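Long-range contact in enoyl-CoA hydratase/isomerase (Mycobacterium avium, PDB 3P5M), which probably hydrates or isomerises the double bond of enoyl-coenzyme A thioesters, as other members of the crotonase superfamily do: residues 112-125 with 173-187. Sequence-based numbering, arbitrary orientation. Where two conformers were deposited one is given.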
# COMPACT_ATOMS: atom_id res chain seq x y z
N LEU B 112 -21.65 -4.44 9.78
CA LEU B 112 -21.34 -5.14 8.52
C LEU B 112 -22.55 -5.72 7.78
O LEU B 112 -22.49 -5.99 6.57
CB LEU B 112 -20.26 -6.21 8.74
CG LEU B 112 -18.96 -5.71 9.37
CD1 LEU B 112 -17.89 -6.79 9.34
CD2 LEU B 112 -18.43 -4.45 8.65
N ALA B 113 -23.67 -5.85 8.45
CA ALA B 113 -24.91 -6.18 7.77
C ALA B 113 -25.41 -5.02 6.87
O ALA B 113 -26.15 -5.24 5.90
CB ALA B 113 -25.99 -6.58 8.78
N CYS B 114 -24.99 -3.80 7.17
CA CYS B 114 -25.46 -2.63 6.42
C CYS B 114 -24.90 -2.59 5.00
O CYS B 114 -23.87 -3.18 4.71
CB CYS B 114 -25.13 -1.34 7.18
SG CYS B 114 -25.88 -1.31 8.81
N ASP B 115 -25.59 -1.88 4.13
CA ASP B 115 -25.13 -1.71 2.75
C ASP B 115 -23.87 -0.88 2.56
O ASP B 115 -23.07 -1.19 1.72
CB ASP B 115 -26.26 -1.15 1.91
CG ASP B 115 -27.50 -1.98 2.07
OD1 ASP B 115 -27.41 -3.15 1.63
OD2 ASP B 115 -28.48 -1.50 2.64
N LEU B 116 -23.71 0.16 3.36
CA LEU B 116 -22.53 1.00 3.32
C LEU B 116 -22.17 1.24 4.75
O LEU B 116 -23.06 1.30 5.59
CB LEU B 116 -22.84 2.32 2.62
CG LEU B 116 -23.38 2.25 1.19
CD1 LEU B 116 -23.86 3.62 0.74
CD2 LEU B 116 -22.31 1.69 0.21
N VAL B 117 -20.88 1.33 5.05
CA VAL B 117 -20.40 1.66 6.41
C VAL B 117 -19.44 2.82 6.26
O VAL B 117 -18.52 2.76 5.43
CB VAL B 117 -19.64 0.47 7.07
CG1 VAL B 117 -18.98 0.90 8.41
CG2 VAL B 117 -20.62 -0.74 7.26
N VAL B 118 -19.67 3.88 7.02
CA VAL B 118 -18.80 5.07 7.03
C VAL B 118 -18.12 5.10 8.39
O VAL B 118 -18.76 5.32 9.44
CB VAL B 118 -19.60 6.39 6.76
CG1 VAL B 118 -18.65 7.58 6.71
CG2 VAL B 118 -20.43 6.33 5.43
N ALA B 119 -16.83 4.83 8.38
CA ALA B 119 -16.10 4.60 9.62
C ALA B 119 -15.26 5.83 9.97
O ALA B 119 -14.55 6.37 9.11
CB ALA B 119 -15.20 3.34 9.48
N ALA B 120 -15.37 6.26 11.23
CA ALA B 120 -14.53 7.33 11.78
C ALA B 120 -13.11 6.81 11.93
O ALA B 120 -12.93 5.58 12.15
CB ALA B 120 -15.10 7.77 13.15
N PRO B 121 -12.11 7.71 11.85
CA PRO B 121 -10.66 7.34 11.87
C PRO B 121 -10.24 6.51 13.07
O PRO B 121 -9.45 5.54 12.92
CB PRO B 121 -9.90 8.69 11.88
CG PRO B 121 -10.92 9.75 11.66
CD PRO B 121 -12.31 9.15 11.55
N ALA B 122 -10.77 6.85 14.24
CA ALA B 122 -10.44 6.11 15.46
C ALA B 122 -11.38 4.92 15.69
O ALA B 122 -11.35 4.28 16.77
CB ALA B 122 -10.43 7.06 16.67
N SER B 123 -12.22 4.60 14.71
CA SER B 123 -13.17 3.47 14.89
C SER B 123 -12.46 2.13 14.68
O SER B 123 -11.35 2.11 14.16
CB SER B 123 -14.45 3.61 14.08
OG SER B 123 -14.25 3.47 12.68
N TYR B 124 -13.03 1.04 15.21
CA TYR B 124 -12.48 -0.31 14.99
C TYR B 124 -13.53 -1.41 15.10
O TYR B 124 -14.62 -1.22 15.67
CB TYR B 124 -11.33 -0.60 15.97
CG TYR B 124 -11.72 -0.62 17.42
CD1 TYR B 124 -12.07 -1.82 18.05
CD2 TYR B 124 -11.74 0.55 18.17
CE1 TYR B 124 -12.40 -1.86 19.39
CE2 TYR B 124 -12.08 0.53 19.55
CZ TYR B 124 -12.40 -0.68 20.13
OH TYR B 124 -12.72 -0.73 21.44
N PHE B 125 -13.15 -2.57 14.57
CA PHE B 125 -14.05 -3.72 14.38
C PHE B 125 -13.35 -4.89 15.02
O PHE B 125 -12.15 -5.12 14.80
CB PHE B 125 -14.27 -3.92 12.88
CG PHE B 125 -14.88 -2.71 12.20
CD1 PHE B 125 -16.27 -2.61 12.01
CD2 PHE B 125 -14.09 -1.66 11.81
CE1 PHE B 125 -16.83 -1.49 11.42
CE2 PHE B 125 -14.62 -0.53 11.23
CZ PHE B 125 -16.01 -0.44 11.02
N MET B 173 -13.60 -4.66 4.09
CA MET B 173 -14.62 -4.96 5.10
C MET B 173 -15.74 -3.95 5.07
O MET B 173 -16.89 -4.28 5.29
CB MET B 173 -14.01 -4.93 6.52
CG MET B 173 -14.90 -5.55 7.62
SD MET B 173 -14.37 -5.20 9.35
CE MET B 173 -12.88 -6.21 9.33
N ILE B 174 -15.39 -2.70 4.83
CA ILE B 174 -16.30 -1.58 4.92
C ILE B 174 -16.23 -0.75 3.64
O ILE B 174 -15.16 -0.68 3.01
CB ILE B 174 -16.01 -0.70 6.20
CG1 ILE B 174 -14.53 -0.28 6.26
CG2 ILE B 174 -16.41 -1.51 7.47
CD1 ILE B 174 -14.23 0.82 7.31
N SER B 175 -17.32 -0.10 3.27
CA SER B 175 -17.36 0.65 2.01
C SER B 175 -16.64 2.01 2.06
O SER B 175 -16.06 2.41 1.08
CB SER B 175 -18.80 0.85 1.58
OG SER B 175 -19.47 1.64 2.54
N HIS B 176 -16.63 2.66 3.23
CA HIS B 176 -16.12 4.05 3.37
C HIS B 176 -15.21 4.27 4.54
O HIS B 176 -15.48 3.81 5.68
CB HIS B 176 -17.26 5.06 3.47
CG HIS B 176 -18.01 5.24 2.19
ND1 HIS B 176 -18.92 4.32 1.73
CD2 HIS B 176 -17.96 6.23 1.26
CE1 HIS B 176 -19.42 4.74 0.58
NE2 HIS B 176 -18.84 5.89 0.26
N ILE B 177 -14.13 5.00 4.26
CA ILE B 177 -13.26 5.47 5.29
C ILE B 177 -13.26 7.01 5.34
O ILE B 177 -13.38 7.68 4.30
CB ILE B 177 -11.82 4.86 5.11
CG1 ILE B 177 -10.93 5.16 6.30
CG2 ILE B 177 -11.12 5.42 3.86
CD1 ILE B 177 -11.16 4.34 7.52
N THR B 178 -13.15 7.56 6.55
CA THR B 178 -12.95 8.99 6.71
C THR B 178 -11.66 9.24 7.50
O THR B 178 -11.12 8.34 8.17
CB THR B 178 -14.12 9.67 7.43
OG1 THR B 178 -14.14 9.25 8.80
CG2 THR B 178 -15.47 9.35 6.79
N SER B 179 -11.14 10.47 7.40
CA SER B 179 -9.93 10.88 8.10
C SER B 179 -9.96 12.33 8.62
O SER B 179 -10.87 13.11 8.29
CB SER B 179 -8.71 10.59 7.21
OG SER B 179 -8.89 11.06 5.90
N ALA B 180 -8.98 12.69 9.45
CA ALA B 180 -8.97 14.04 9.99
C ALA B 180 -10.28 14.27 10.75
O ALA B 180 -10.77 13.37 11.41
CB ALA B 180 -8.78 15.06 8.85
N ASP B 181 -10.82 15.49 10.69
CA ASP B 181 -12.05 15.84 11.36
C ASP B 181 -13.25 15.67 10.43
O ASP B 181 -14.29 16.28 10.66
CB ASP B 181 -12.00 17.27 11.91
CG ASP B 181 -11.70 18.35 10.83
OD1 ASP B 181 -11.86 19.53 11.16
OD2 ASP B 181 -11.29 18.04 9.69
N GLU B 182 -13.11 14.84 9.40
CA GLU B 182 -14.08 14.81 8.29
C GLU B 182 -15.23 13.79 8.38
O GLU B 182 -16.07 13.72 7.46
CB GLU B 182 -13.35 14.63 6.98
CG GLU B 182 -12.71 15.90 6.47
CD GLU B 182 -11.86 15.69 5.22
OE1 GLU B 182 -11.85 14.57 4.65
OE2 GLU B 182 -11.22 16.66 4.79
N TYR B 183 -15.27 13.03 9.47
CA TYR B 183 -16.18 11.90 9.58
C TYR B 183 -17.65 12.33 9.40
O TYR B 183 -18.39 11.73 8.59
CB TYR B 183 -15.97 11.19 10.93
CG TYR B 183 -17.13 10.27 11.32
CD1 TYR B 183 -17.41 9.12 10.58
CD2 TYR B 183 -17.93 10.57 12.42
CE1 TYR B 183 -18.49 8.27 10.94
CE2 TYR B 183 -18.99 9.74 12.79
CZ TYR B 183 -19.27 8.59 12.05
OH TYR B 183 -20.33 7.78 12.42
N GLU B 184 -18.07 13.33 10.18
CA GLU B 184 -19.44 13.80 10.22
C GLU B 184 -19.87 14.34 8.85
O GLU B 184 -20.96 14.03 8.37
CB GLU B 184 -19.64 14.89 11.32
CG GLU B 184 -19.72 14.35 12.74
CD GLU B 184 -18.33 14.07 13.37
OE1 GLU B 184 -17.28 14.28 12.68
OE2 GLU B 184 -18.28 13.63 14.55
N SER B 185 -18.98 15.12 8.25
CA SER B 185 -19.27 15.77 6.97
C SER B 185 -19.39 14.74 5.86
O SER B 185 -20.29 14.84 5.01
CB SER B 185 -18.20 16.80 6.64
OG SER B 185 -18.26 17.13 5.26
N VAL B 186 -18.49 13.75 5.88
CA VAL B 186 -18.53 12.67 4.89
C VAL B 186 -19.79 11.81 5.05
O VAL B 186 -20.49 11.59 4.08
CB VAL B 186 -17.25 11.81 4.87
CG1 VAL B 186 -17.41 10.60 3.96
CG2 VAL B 186 -16.10 12.65 4.33
N LEU B 187 -20.10 11.44 6.27
CA LEU B 187 -21.31 10.76 6.61
C LEU B 187 -22.55 11.51 6.06
O LEU B 187 -23.39 10.91 5.38
CB LEU B 187 -21.40 10.54 8.13
CG LEU B 187 -22.61 9.72 8.59
CD1 LEU B 187 -22.64 8.35 7.96
CD2 LEU B 187 -22.75 9.62 10.11
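Met173 packs against both Leu112 and Phe125: its CG rests on Leu112 CD1, while SD sits obliquely to the Phe125 ring, 4.4 Å from the centroid, a Met-aromatic contact. Ile174 spreads its branches over the same apolar side of strand 116-119. CG2 touches both Val117 CG1 (3.6 Å) and Phe125 CZ, and CD1 presses on Ala119 CB at a tight 3.5 Å. With chi1 at 64°, Ser175 OG is turned back toward the strand, where it accepts the N-H of Val117 (N to OG 2.9 Å); the hydroxyl also hydrogen-bonds His176 ND1 in the plane of the imidazole, which fixes the ring's rotation. Ser175 O accepts a hydrogen bond from Arg155 of a neighbouring subunit. Parallel pairing then begins: His176 N donates to Val117 O and Ala119 N to His176 O (3.2 Å). Thr178 grips Ala119 O twice, through its backbone N and through OG1 (OG1 to O 2.9 Å), while its CG2 packs on Val118 CG1, the two side chains crossing at about a right angle. Pro121 CG rests against the start of the Ser179-Glu182 type II' turn, 3.6 Å from Ala180 O. Asp181 forms a salt bridge with Lys162 of another subunit. The Tyr183 ring receives Ala120 CB over one face, a CH-pi contact 17° off the ring normal, and meets Val118 O with its CE1 edge. On the next helical turn, Leu187 CD1 closes over Val118 CB. Segment 183-187 runs back at 159° to strand 116-119. Within this chain 176-177 is the mixed sheet's edge strand, parallel to 116-119; helix 183-195 packs against that pair, as in the beta-alpha core of the crotonase fold.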